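Local structure of superoxide dismutase [Fe] (Methanothermobacter thermautotrophicus, 1MA1) at residues Leu48-Leu52 against Ala67-Leu71; Ser72-Gly77 against Glu150-Val154; Phe83-Asn87 against Glu196-Arg200; Val134-Gln139 against His159-Leu163. The protein catalyses the dismutation of superoxide to hydrogen peroxide and dioxygen at a single iron ion in each subunit of a homotetramer. One frame throughout, in Å; residues are numbered along the deposited sequence.

Interaction 1: residues Leu48-Leu52 against Ala67-Leu71; sequences LLRKL and ALKEL
Leu48 and Leu71 bring their CA atoms to 6.7 Å where segments 48-52 and 67-71 run side by side in nearly opposite directions, the axes 10.9 Å apart and 155° between their N-to-C senses. This is the antiparallel helix pair of the alpha-hairpin domain of iron/manganese superoxide dismutases, here joined by apolar packing alone. Leu48 is the main wedge. Its CG stands opposite the backbone N (chi1 -175°), which sends both methyls across the interface: CD2 reaches the backbone of the helix between Ala67 and Leu71, while CD1 turns toward the methyl of Ala67, 4.1 Å from its CB. On the flanks, Leu48 CD2 lies 3.6 Å from Leu71 CD1 and 4.1 Å from Glu70 CB, so that the aliphatic start of Glu70 lines one side of the wedge. Glu70 OE2 is taken by a salt bridge with Lys65 of the third subunit. An alanine in place of Leu48 would probably open a gap beside Ala67 and strip Leu71 CB and CD1 of the methyl that packs on them. Beyond Leu71, Phe145 of the second subunit packs on both Leu49 and Leu71 and carries the apolar layer on into the assembly. Leu49 CD2 touches Leu71 CD1 more loosely, at 4.4 Å, and one turn further along Leu52 CD2 meets the Ala67 CB at 4.0 Å.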
loop_
_atom_site.group_PDB
_atom_site.type_symbol
_atom_site.label_atom_id
_atom_site.label_comp_id
_atom_site.label_asym_id
_atom_site.label_seq_id
_atom_site.Cartn_x
_atom_site.Cartn_y
_atom_site.Cartn_z
ATOM N N LEU A 48 -6.014 -17.851 -10.825
ATOM C CA LEU A 48 -5.137 -17.971 -9.678
ATOM C C LEU A 48 -5.524 -19.202 -8.876
ATOM O O LEU A 48 -4.666 -19.942 -8.395
ATOM C CB LEU A 48 -5.249 -16.719 -8.823
ATOM C CG LEU A 48 -4.316 -16.624 -7.636
ATOM C CD1 LEU A 48 -2.875 -16.772 -8.078
ATOM C CD2 LEU A 48 -4.532 -15.288 -6.993
ATOM N N LEU A 49 -6.826 -19.428 -8.739
ATOM C CA LEU A 49 -7.291 -20.620 -8.068
ATOM C C LEU A 49 -6.737 -21.852 -8.761
ATOM O O LEU A 49 -6.248 -22.764 -8.110
ATOM C CB LEU A 49 -8.818 -20.678 -8.044
ATOM C CG LEU A 49 -9.519 -19.665 -7.128
ATOM C CD1 LEU A 49 -11.022 -19.848 -7.195
ATOM C CD2 LEU A 49 -9.043 -19.857 -5.713
ATOM N N ARG A 50 -6.787 -21.881 -10.084
ATOM C CA ARG A 50 -6.273 -23.033 -10.805
ATOM C C ARG A 50 -4.763 -23.197 -10.603
ATOM O O ARG A 50 -4.256 -24.315 -10.430
ATOM C CB ARG A 50 -6.589 -22.911 -12.292
ATOM C CG ARG A 50 -8.041 -23.176 -12.633
ATOM C CD ARG A 50 -8.230 -23.292 -14.140
ATOM N NE ARG A 50 -7.865 -22.051 -14.827
ATOM C CZ ARG A 50 -8.692 -21.024 -14.995
ATOM N NH1 ARG A 50 -9.948 -21.106 -14.536
ATOM N NH2 ARG A 50 -8.255 -19.916 -15.588
ATOM N N LYS A 51 -4.050 -22.080 -10.620
ATOM C CA LYS A 51 -2.624 -22.087 -10.360
ATOM C C LYS A 51 -2.304 -22.748 -9.007
ATOM O O LYS A 51 -1.423 -23.604 -8.922
ATOM C CB LYS A 51 -2.109 -20.656 -10.389
ATOM C CG LYS A 51 -0.630 -20.509 -10.140
ATOM C CD LYS A 51 -0.264 -19.027 -9.965
ATOM C CE LYS A 51 1.239 -18.806 -9.758
ATOM N NZ LYS A 51 2.073 -19.162 -10.962
ATOM N N LEU A 52 -3.026 -22.354 -7.961
ATOM C CA LEU A 52 -2.792 -22.898 -6.641
ATOM C C LEU A 52 -3.213 -24.360 -6.557
ATOM O O LEU A 52 -2.562 -25.150 -5.880
ATOM C CB LEU A 52 -3.534 -22.087 -5.572
ATOM C CG LEU A 52 -3.042 -20.658 -5.283
ATOM C CD1 LEU A 52 -3.875 -20.096 -4.163
ATOM C CD2 LEU A 52 -1.575 -20.614 -4.901
ATOM N N ALA A 67 1.040 -14.749 -4.903
ATOM C CA ALA A 67 -0.258 -15.358 -5.170
ATOM C C ALA A 67 -1.365 -14.737 -4.303
ATOM O O ALA A 67 -2.425 -14.355 -4.810
ATOM C CB ALA A 67 -0.200 -16.855 -4.921
ATOM N N LEU A 68 -1.118 -14.648 -2.999
ATOM C CA LEU A 68 -2.153 -14.190 -2.088
ATOM C C LEU A 68 -2.404 -12.688 -2.235
ATOM O O LEU A 68 -3.528 -12.224 -2.061
ATOM C CB LEU A 68 -1.771 -14.528 -0.649
ATOM C CG LEU A 68 -1.533 -16.007 -0.390
ATOM C CD1 LEU A 68 -1.373 -16.240 1.086
ATOM C CD2 LEU A 68 -2.700 -16.819 -0.868
ATOM N N LYS A 69 -1.365 -11.925 -2.568
ATOM C CA LYS A 69 -1.566 -10.504 -2.849
ATOM C C LYS A 69 -2.483 -10.333 -4.043
ATOM O O LYS A 69 -3.427 -9.551 -4.006
ATOM C CB LYS A 69 -0.248 -9.786 -3.123
ATOM C CG LYS A 69 0.601 -9.563 -1.886
ATOM C CD LYS A 69 1.835 -8.741 -2.199
ATOM C CE LYS A 69 2.561 -8.358 -0.921
ATOM N NZ LYS A 69 3.611 -7.306 -1.122
ATOM N N GLU A 70 -2.203 -11.078 -5.101
ATOM C CA GLU A 70 -3.029 -11.026 -6.291
ATOM C C GLU A 70 -4.443 -11.540 -6.008
ATOM O O GLU A 70 -5.426 -10.976 -6.490
ATOM C CB GLU A 70 -2.401 -11.861 -7.404
ATOM C CG GLU A 70 -3.053 -11.628 -8.723
ATOM C CD GLU A 70 -2.321 -12.307 -9.833
ATOM O OE1 GLU A 70 -2.853 -13.321 -10.346
ATOM O OE2 GLU A 70 -1.215 -11.829 -10.174
ATOM N N LEU A 71 -4.542 -12.610 -5.233
ATOM C CA LEU A 71 -5.825 -13.213 -4.950
ATOM C C LEU A 71 -6.701 -12.206 -4.227
ATOM O O LEU A 71 -7.895 -12.076 -4.517
ATOM C CB LEU A 71 -5.669 -14.457 -4.074
ATOM C CG LEU A 71 -6.981 -15.203 -3.799
ATOM C CD1 LEU A 71 -7.513 -15.828 -5.087
ATOM C CD2 LEU A 71 -6.755 -16.270 -2.723
#

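Interaction 2: residues Ser72-Gly77 against Glu150-Val154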
loop_
_atom_site.group_PDB
_atom_site.type_symbol
_atom_site.label_atom_id
_atom_site.label_comp_id
_atom_site.label_asym_id
_atom_site.label_seq_id
_atom_site.Cartn_x
_atom_site.Cartn_y
_atom_site.Cartn_z
ATOM N N SER A 72 -6.113 -11.483 -3.285
ATOM C CA SER A 72 -6.911 -10.556 -2.495
ATOM C C SER A 72 -7.411 -9.429 -3.403
ATOM O O SER A 72 -8.508 -8.891 -3.204
ATOM C CB SER A 72 -6.084 -9.985 -1.328
ATOM O OG SER A 72 -5.024 -9.169 -1.797
ATOM N N PHE A 73 -6.600 -9.079 -4.402
ATOM C CA PHE A 73 -6.950 -8.037 -5.357
ATOM C C PHE A 73 -8.186 -8.431 -6.168
ATOM O O PHE A 73 -9.152 -7.683 -6.231
ATOM C CB PHE A 73 -5.773 -7.786 -6.297
ATOM C CG PHE A 73 -6.081 -6.824 -7.409
ATOM C CD1 PHE A 73 -6.263 -5.480 -7.142
ATOM C CD2 PHE A 73 -6.224 -7.274 -8.724
ATOM C CE1 PHE A 73 -6.589 -4.594 -8.153
ATOM C CE2 PHE A 73 -6.550 -6.386 -9.752
ATOM C CZ PHE A 73 -6.733 -5.042 -9.458
ATOM N N HIS A 74 -8.154 -9.607 -6.783
ATOM C CA HIS A 74 -9.208 -10.021 -7.695
ATOM C C HIS A 74 -10.471 -10.432 -6.999
ATOM O O HIS A 74 -11.562 -10.157 -7.481
ATOM C CB HIS A 74 -8.738 -11.173 -8.582
ATOM C CG HIS A 74 -7.915 -10.724 -9.737
ATOM N ND1 HIS A 74 -6.672 -11.246 -10.010
ATOM C CD2 HIS A 74 -8.138 -9.760 -10.662
ATOM C CE1 HIS A 74 -6.157 -10.620 -11.051
ATOM N NE2 HIS A 74 -7.028 -9.715 -11.464
ATOM N N VAL A 75 -10.333 -11.114 -5.874
ATOM C CA VAL A 75 -11.514 -11.563 -5.145
ATOM C C VAL A 75 -12.198 -10.351 -4.502
ATOM O O VAL A 75 -13.438 -10.253 -4.477
ATOM C CB VAL A 75 -11.147 -12.606 -4.071
ATOM C CG1 VAL A 75 -12.350 -12.913 -3.214
ATOM C CG2 VAL A 75 -10.636 -13.885 -4.745
ATOM N N GLY A 76 -11.372 -9.418 -4.023
ATOM C CA GLY A 76 -11.869 -8.118 -3.619
ATOM C C GLY A 76 -12.606 -7.378 -4.720
ATOM O O GLY A 76 -13.719 -6.878 -4.505
ATOM N N GLY A 77 -11.986 -7.310 -5.893
ATOM C CA GLY A 77 -12.687 -6.862 -7.076
ATOM C C GLY A 77 -14.019 -7.554 -7.290
ATOM O O GLY A 77 -15.046 -6.893 -7.452
ATOM N N GLU A 150 -8.612 1.510 -1.101
ATOM C CA GLU A 150 -7.825 1.707 -2.305
ATOM C C GLU A 150 -7.725 0.407 -3.051
ATOM O O GLU A 150 -7.763 -0.659 -2.428
ATOM C CB GLU A 150 -6.431 2.217 -1.968
ATOM C CG GLU A 150 -6.486 3.605 -1.371
ATOM C CD GLU A 150 -5.139 4.291 -1.320
ATOM O OE1 GLU A 150 -4.121 3.587 -1.317
ATOM O OE2 GLU A 150 -5.099 5.537 -1.262
ATOM N N LYS A 151 -7.611 0.482 -4.377
ATOM C CA LYS A 151 -7.812 -0.690 -5.215
ATOM C C LYS A 151 -9.049 -1.503 -4.788
ATOM O O LYS A 151 -10.142 -0.956 -4.706
ATOM C CB LYS A 151 -6.557 -1.557 -5.163
ATOM C CG LYS A 151 -5.403 -0.924 -5.883
ATOM C CD LYS A 151 -4.072 -1.432 -5.389
ATOM C CE LYS A 151 -3.827 -2.879 -5.738
ATOM N NZ LYS A 151 -2.480 -3.320 -5.268
ATOM N N HIS A 152 -8.899 -2.797 -4.530
ATOM C CA HIS A 152 -10.038 -3.545 -4.008
ATOM C C HIS A 152 -9.765 -4.146 -2.622
ATOM O O HIS A 152 -10.534 -4.999 -2.173
ATOM C CB HIS A 152 -10.459 -4.707 -4.931
ATOM C CG HIS A 152 -10.769 -4.316 -6.347
ATOM N ND1 HIS A 152 -11.765 -3.424 -6.672
ATOM C CD2 HIS A 152 -10.246 -4.747 -7.523
ATOM C CE1 HIS A 152 -11.845 -3.318 -7.989
ATOM N NE2 HIS A 152 -10.938 -4.110 -8.526
ATOM N N ASN A 153 -8.678 -3.735 -1.957
ATOM C CA ASN A 153 -8.100 -4.568 -0.909
ATOM C C ASN A 153 -7.085 -3.837 -0.037
ATOM O O ASN A 153 -6.324 -4.458 0.698
ATOM C CB ASN A 153 -7.453 -5.808 -1.538
ATOM C CG ASN A 153 -6.319 -5.456 -2.486
ATOM O OD1 ASN A 153 -6.363 -4.449 -3.211
ATOM N ND2 ASN A 153 -5.305 -6.296 -2.499
ATOM N N VAL A 154 -7.079 -2.511 -0.118
ATOM C CA VAL A 154 -6.163 -1.719 0.695
ATOM C C VAL A 154 -6.883 -0.751 1.638
ATOM O O VAL A 154 -7.833 -0.080 1.259
ATOM C CB VAL A 154 -5.162 -0.925 -0.211
ATOM C CG1 VAL A 154 -4.292 0.053 0.636
ATOM C CG2 VAL A 154 -4.288 -1.922 -0.976
#
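The imidazole of His152 lies flat against Gly77, whose CA sits over the middle of one ring face, 3.3 Å from the ring centroid in a CH-pi contact. With CG beside its own backbone N (chi1 -56°), the ring drops onto the helix where Gly76 and Gly77 offer bare backbone; a CB on either glycine would run into His152. At its CD2 corner the imidazole meets Phe73, whose ring takes His152 CD2 over one face, 3.7 Å from Phe73 CE1, the two planes inclined at 40°. Lys151 lays its aliphatic CE obliquely against the same phenyl ring, 3.8 Å from Phe73 CD1, before NZ goes on to salt bridges with Glu150 and Glu128 of the fourth subunit. Asn153 supplies the polar link: its ND2 donates to Ser72 OG over 3.0 Å at 145°, the oxygen slightly tilted from the amide plane, and Ser72 OG is bonded in turn to Lys69 O. The amide oxygen OD1 lies at the edge of the Phe73 ring and takes a weak bond from His152 N. The loop keeps its shape through a classic beta bulge, the N atoms of Asn153 and Val154 both bonding to Glu150 O. Trp169 stacks on the His152 ring, Tyr41 meets it edge-to-face and Trp132 NE1 bonds to ND1. About 5 Å from the iron and 4 Å from the side chain of the ligand His81, His152 belongs to the second shell of the metal site, probably at the position of the outer-sphere glutamine in manganese relatives.

Interaction 3: residues Phe83-Asn87 against Glu196-Arg200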
loop_
_atom_site.group_PDB
_atom_site.type_symbol
_atom_site.label_atom_id
_atom_site.label_comp_id
_atom_site.label_asym_id
_atom_site.label_seq_id
_atom_site.Cartn_x
_atom_site.Cartn_y
_atom_site.Cartn_z
ATOM N N PHE A 83 -21.556 -6.488 -4.501
ATOM C CA PHE A 83 -22.386 -5.668 -3.621
ATOM C C PHE A 83 -22.770 -4.340 -4.260
ATOM O O PHE A 83 -23.820 -3.782 -3.948
ATOM C CB PHE A 83 -21.672 -5.396 -2.283
ATOM C CG PHE A 83 -21.668 -6.567 -1.337
ATOM C CD1 PHE A 83 -20.887 -7.693 -1.590
ATOM C CD2 PHE A 83 -22.455 -6.556 -0.192
ATOM C CE1 PHE A 83 -20.894 -8.779 -0.722
ATOM C CE2 PHE A 83 -22.466 -7.647 0.680
ATOM C CZ PHE A 83 -21.685 -8.758 0.412
ATOM N N PHE A 84 -21.908 -3.835 -5.140
ATOM C CA PHE A 84 -22.129 -2.547 -5.795
ATOM C C PHE A 84 -23.391 -2.616 -6.647
ATOM O O PHE A 84 -24.300 -1.812 -6.476
ATOM C CB PHE A 84 -20.923 -2.189 -6.668
ATOM C CG PHE A 84 -21.033 -0.847 -7.347
ATOM C CD1 PHE A 84 -21.307 0.299 -6.611
ATOM C CD2 PHE A 84 -20.833 -0.725 -8.714
ATOM C CE1 PHE A 84 -21.378 1.553 -7.236
ATOM C CE2 PHE A 84 -20.893 0.516 -9.349
ATOM C CZ PHE A 84 -21.168 1.662 -8.606
ATOM N N TRP A 85 -23.448 -3.582 -7.560
ATOM C CA TRP A 85 -24.621 -3.757 -8.411
ATOM C C TRP A 85 -25.856 -3.896 -7.532
ATOM O O TRP A 85 -26.935 -3.384 -7.843
ATOM C CB TRP A 85 -24.473 -5.008 -9.276
ATOM C CG TRP A 85 -23.219 -5.076 -10.076
ATOM C CD1 TRP A 85 -22.440 -6.172 -10.264
ATOM C CD2 TRP A 85 -22.604 -4.015 -10.809
ATOM N NE1 TRP A 85 -21.366 -5.867 -11.070
ATOM C CE2 TRP A 85 -21.442 -4.547 -11.420
ATOM C CE3 TRP A 85 -22.918 -2.668 -11.014
ATOM C CZ2 TRP A 85 -20.602 -3.782 -12.213
ATOM C CZ3 TRP A 85 -22.077 -1.903 -11.812
ATOM C CH2 TRP A 85 -20.932 -2.461 -12.399
ATOM N N GLY A 86 -25.679 -4.583 -6.419
ATOM C CA GLY A 86 -26.813 -4.939 -5.597
ATOM C C GLY A 86 -27.408 -3.770 -4.829
ATOM O O GLY A 86 -28.611 -3.796 -4.520
ATOM N N ASN A 87 -26.598 -2.759 -4.500
ATOM C CA ASN A 87 -27.140 -1.609 -3.803
ATOM C C ASN A 87 -27.321 -0.409 -4.723
ATOM O O ASN A 87 -27.250 0.748 -4.291
ATOM C CB ASN A 87 -26.312 -1.266 -2.531
ATOM C CG ASN A 87 -24.833 -0.896 -2.804
ATOM O OD1 ASN A 87 -23.941 -1.361 -2.077
ATOM N ND2 ASN A 87 -24.576 -0.039 -3.801
ATOM N N GLU A 196 -32.004 -2.738 -0.059
ATOM C CA GLU A 196 -30.974 -3.776 -0.026
ATOM C C GLU A 196 -29.996 -3.521 1.110
ATOM O O GLU A 196 -29.617 -4.442 1.843
ATOM C CB GLU A 196 -30.213 -3.820 -1.358
ATOM C CG GLU A 196 -29.049 -4.801 -1.413
ATOM C CD GLU A 196 -29.465 -6.219 -1.072
ATOM O OE1 GLU A 196 -30.624 -6.582 -1.385
ATOM O OE2 GLU A 196 -28.641 -6.975 -0.505
ATOM N N VAL A 197 -29.585 -2.265 1.256
ATOM C CA VAL A 197 -28.650 -1.904 2.315
ATOM C C VAL A 197 -29.298 -2.142 3.670
ATOM O O VAL A 197 -28.685 -2.705 4.566
ATOM C CB VAL A 197 -28.217 -0.418 2.231
ATOM C CG1 VAL A 197 -27.193 -0.129 3.296
ATOM C CG2 VAL A 197 -27.641 -0.104 0.877
ATOM N N GLU A 198 -30.546 -1.711 3.808
ATOM C CA GLU A 198 -31.341 -2.020 4.986
ATOM C C GLU A 198 -31.377 -3.502 5.304
ATOM O O GLU A 198 -31.181 -3.890 6.444
ATOM C CB GLU A 198 -32.767 -1.495 4.805
ATOM C CG GLU A 198 -32.924 -0.001 5.081
ATOM C CD GLU A 198 -34.205 0.578 4.505
ATOM O OE1 GLU A 198 -35.249 -0.118 4.504
ATOM O OE2 GLU A 198 -34.177 1.740 4.061
ATOM N N LYS A 199 -31.615 -4.330 4.294
ATOM C CA LYS A 199 -31.652 -5.763 4.493
ATOM C C LYS A 199 -30.301 -6.274 4.974
ATOM O O LYS A 199 -30.222 -6.973 5.980
ATOM C CB LYS A 199 -32.033 -6.461 3.199
ATOM C CG LYS A 199 -32.142 -7.970 3.329
ATOM C CD LYS A 199 -32.490 -8.615 1.982
ATOM C CE LYS A 199 -32.486 -10.138 2.052
ATOM N NZ LYS A 199 -32.913 -10.756 0.749
ATOM N N ARG A 200 -29.234 -5.914 4.271
ATOM C CA ARG A 200 -27.881 -6.273 4.692
ATOM C C ARG A 200 -27.619 -5.920 6.154
ATOM O O ARG A 200 -26.999 -6.683 6.893
ATOM C CB ARG A 200 -26.844 -5.558 3.819
ATOM C CG ARG A 200 -26.937 -5.886 2.334
ATOM C CD ARG A 200 -25.993 -5.033 1.519
ATOM N NE ARG A 200 -26.015 -5.415 0.116
ATOM C CZ ARG A 200 -25.328 -4.791 -0.832
ATOM N NH1 ARG A 200 -24.565 -3.758 -0.509
ATOM N NH2 ARG A 200 -25.407 -5.187 -2.096
#
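Arg200 crosses from helix 194-202 to the C-terminal turn of helix 64-86, where its guanidinium meets Phe83 and Asn87. From CB the chain runs out through CG to CD fully extended, CG lying beside the backbone N (chi1 -60°), and CD passes the carbonyl oxygen of Ile162. NE then bonds to Glu196 OE2 at 3.1 Å, a salt bridge along the same helix that uses the anti lone pair of the carboxylate. Phe83 CD2 stands 3.4 Å from Arg200 CZ, over the centre of the guanidinium face, with NH1 at the edge of the phenyl ring, the two planes 66° apart. NH2 gives an almost straight bond (174°) to Phe83 O at 2.8 Å, in the carbonyl plane and on a lone pair, so this oxygen serves Arg200 as well as Asn87 N. NH1 reaches Asn87 OD1 at 2.9 Å, less straight, and also bonds to Leu163 O; Asn87 OD1 accepts from Val165 N as well. Beside the polar group, Val197 CG2 packs on Asn87 CB at 3.8 Å. A leucine at Arg200 would probably leave Phe83 O and Asn87 OD1 with one donor fewer each and the Glu196 carboxylate without its cation. With three nitrogens engaged, the guanidinium is held against rotation, and its positive charge next to the carbonyl end of helix 64-86 should be favourable there.

Interaction 4: residues Val134-Gln139 against His159-Leu163; sequences VLTYCQ and HFRIL
Thr136 and Leu163 anchor the dense part of this contact, where 159-163 swings past strand 131-138 on its way to strand 164-167. Thr136 OG1, placed opposite the backbone N (chi1 -177°), donates to Arg161 O at 2.6 Å, and Leu163 N donates to Leu135 O at 3.0 Å with an angle of 158°. These two bonds satisfy buried polar atoms inside an apolar setting. Leu163 CD1 lies against Leu135 CG at 4.2 Å and against Tyr137 CB, and Val134 CG1 meets the Ile162 CG2 methyl. Toward the other end Phe160 brings its ring alongside the strand. Thr136 OG1 sits at the ring edge, near its plane, while Cys138 CB approaches Phe160 CE2 obliquely at 3.6 Å and Cys138 SG makes a similarly oblique sulfur-aromatic contact. Beside the Thr136 bond a water bridges the backbones, donating to Tyr137 O at 3.0 Å and accepting from Arg161 N; past Phe160 the fit is looser, the exposed Gln139 bringing OE1 only to 3.9 Å of His159 ND1. That outer end is not idle: Gln139 OE1 and His159 O both bond to Arg161 NH2 of the second subunit, and Arg161 returns the same pair of bonds, a reciprocal arrangement across the interface. Along the strand, the Leu163 bond leads into the antiparallel pairing of 131-138 with 164-167, part of the three-stranded sheet of the C-terminal alpha/beta domain of iron/manganese superoxide dismutases.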
loop_
_atom_site.group_PDB
_atom_site.type_symbol
_atom_site.label_atom_id
_atom_site.label_comp_id
_atom_site.label_asym_id
_atom_site.label_seq_id
_atom_site.Cartn_x
_atom_site.Cartn_y
_atom_site.Cartn_z
ATOM N N VAL A 134 -17.056 2.498 1.333
ATOM C CA VAL A 134 -17.821 1.360 1.834
ATOM C C VAL A 134 -18.359 1.653 3.224
ATOM O O VAL A 134 -17.606 2.053 4.107
ATOM C CB VAL A 134 -16.936 0.094 1.909
ATOM C CG1 VAL A 134 -17.750 -1.072 2.417
ATOM C CG2 VAL A 134 -16.349 -0.231 0.524
ATOM N N LEU A 135 -19.657 1.439 3.428
ATOM C CA LEU A 135 -20.227 1.510 4.773
ATOM C C LEU A 135 -20.186 0.142 5.428
ATOM O O LEU A 135 -20.454 -0.868 4.782
ATOM C CB LEU A 135 -21.665 1.993 4.714
ATOM C CG LEU A 135 -22.343 2.171 6.075
ATOM C CD1 LEU A 135 -21.578 3.222 6.851
ATOM C CD2 LEU A 135 -23.806 2.603 5.898
ATOM N N THR A 136 -19.857 0.112 6.713
ATOM C CA THR A 136 -19.853 -1.124 7.493
ATOM C C THR A 136 -20.196 -0.834 8.965
ATOM O O THR A 136 -20.663 0.261 9.294
ATOM C CB THR A 136 -18.482 -1.819 7.412
ATOM O OG1 THR A 136 -18.532 -3.061 8.127
ATOM C CG2 THR A 136 -17.395 -0.938 8.019
ATOM N N TYR A 137 -19.986 -1.809 9.844
ATOM C CA TYR A 137 -20.567 -1.767 11.187
ATOM C C TYR A 137 -19.675 -2.499 12.178
ATOM O O TYR A 137 -19.294 -3.647 11.944
ATOM C CB TYR A 137 -21.962 -2.403 11.186
ATOM C CG TYR A 137 -22.567 -2.611 12.566
ATOM C CD1 TYR A 137 -22.957 -1.529 13.343
ATOM C CD2 TYR A 137 -22.702 -3.897 13.111
ATOM C CE1 TYR A 137 -23.454 -1.713 14.622
ATOM C CE2 TYR A 137 -23.198 -4.088 14.390
ATOM C CZ TYR A 137 -23.566 -2.987 15.141
ATOM O OH TYR A 137 -23.996 -3.131 16.440
ATOM N N CYS A 138 -19.326 -1.831 13.279
ATOM C CA CYS A 138 -18.618 -2.490 14.384
ATOM C C CYS A 138 -19.611 -2.908 15.464
ATOM O O CYS A 138 -19.944 -2.141 16.351
ATOM C CB CYS A 138 -17.549 -1.562 14.973
ATOM S SG CYS A 138 -16.555 -2.256 16.336
ATOM N N GLN A 139 -20.120 -4.124 15.318
ATOM C CA GLN A 139 -20.524 -4.995 16.409
ATOM C C GLN A 139 -19.998 -4.608 17.798
ATOM O O GLN A 139 -20.770 -4.362 18.722
ATOM C CB GLN A 139 -20.121 -6.421 16.015
ATOM C CG GLN A 139 -19.206 -6.443 14.738
ATOM C CD GLN A 139 -19.210 -7.780 13.947
ATOM O OE1 GLN A 139 -18.222 -8.109 13.266
ATOM N NE2 GLN A 139 -20.324 -8.531 14.015
ATOM N N HIS A 159 -12.628 -8.684 8.455
ATOM C CA HIS A 159 -13.739 -9.291 9.197
ATOM C C HIS A 159 -15.017 -8.433 9.195
ATOM O O HIS A 159 -16.097 -8.944 9.474
ATOM C CB HIS A 159 -13.296 -9.602 10.652
ATOM C CG HIS A 159 -14.183 -10.574 11.368
ATOM N ND1 HIS A 159 -15.048 -10.194 12.371
ATOM C CD2 HIS A 159 -14.342 -11.912 11.220
ATOM C CE1 HIS A 159 -15.703 -11.257 12.813
ATOM N NE2 HIS A 159 -15.294 -12.311 12.132
ATOM N N PHE A 160 -14.896 -7.140 8.890
ATOM C CA PHE A 160 -16.071 -6.277 8.822
ATOM C C PHE A 160 -16.877 -6.478 7.552
ATOM O O PHE A 160 -16.311 -6.691 6.487
ATOM C CB PHE A 160 -15.657 -4.807 8.936
ATOM C CG PHE A 160 -15.424 -4.350 10.350
ATOM C CD1 PHE A 160 -14.658 -5.098 11.219
ATOM C CD2 PHE A 160 -15.973 -3.161 10.804
ATOM C CE1 PHE A 160 -14.451 -4.664 12.520
ATOM C CE2 PHE A 160 -15.761 -2.733 12.094
ATOM C CZ PHE A 160 -15.001 -3.486 12.950
ATOM N N ARG A 161 -18.199 -6.401 7.667
ATOM C CA ARG A 161 -19.094 -6.826 6.592
ATOM C C ARG A 161 -19.640 -5.650 5.806
ATOM O O ARG A 161 -19.712 -4.533 6.321
ATOM C CB ARG A 161 -20.258 -7.633 7.157
ATOM C CG ARG A 161 -19.818 -8.712 8.131
ATOM C CD ARG A 161 -20.456 -10.045 7.813
ATOM N NE ARG A 161 -19.612 -10.799 6.895
ATOM C CZ ARG A 161 -20.025 -11.825 6.156
ATOM N NH1 ARG A 161 -21.290 -12.225 6.217
ATOM N NH2 ARG A 161 -19.171 -12.444 5.344
ATOM N N ILE A 162 -20.020 -5.892 4.553
ATOM C CA ILE A 162 -20.375 -4.788 3.661
ATOM C C ILE A 162 -21.859 -4.426 3.753
ATOM O O ILE A 162 -22.730 -5.291 3.668
ATOM C CB ILE A 162 -20.037 -5.120 2.184
ATOM C CG1 ILE A 162 -18.548 -5.410 2.025
ATOM C CG2 ILE A 162 -20.411 -3.947 1.292
ATOM C CD1 ILE A 162 -18.180 -5.846 0.627
ATOM N N LEU A 163 -22.138 -3.142 3.917
ATOM C CA LEU A 163 -23.511 -2.650 3.872
ATOM C C LEU A 163 -23.812 -1.885 2.585
ATOM O O LEU A 163 -24.811 -2.148 1.908
ATOM C CB LEU A 163 -23.781 -1.747 5.074
ATOM C CG LEU A 163 -23.702 -2.443 6.424
ATOM C CD1 LEU A 163 -23.973 -1.464 7.543
ATOM C CD2 LEU A 163 -24.701 -3.592 6.429
HETATM O O HOH W 1 -19.077 -5.952 10.105
#

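From the N terminus, interaction 1 comes first: it closes the short connection between helices 27-57 and 64-86 and is finished before any other contact opens. Helix 64-86 then serves interactions 2 and 3 in turn. Its middle meets the loop after strand 143-150, its end meets helix 194-202, and the two contacts cross along the chain while both join the alpha-hairpin domain to the C-terminal domain. Interaction 4 ties strand 131-138 to the approach to strand 164-167; it nests inside the long loop closed by interaction 3 and crosses interaction 2. Interactions 3 and 4 touch, Phe83 CD2 packing on Ile162 CG2, whereas interactions 1 and 3 lie on opposite sides of the chain's centre.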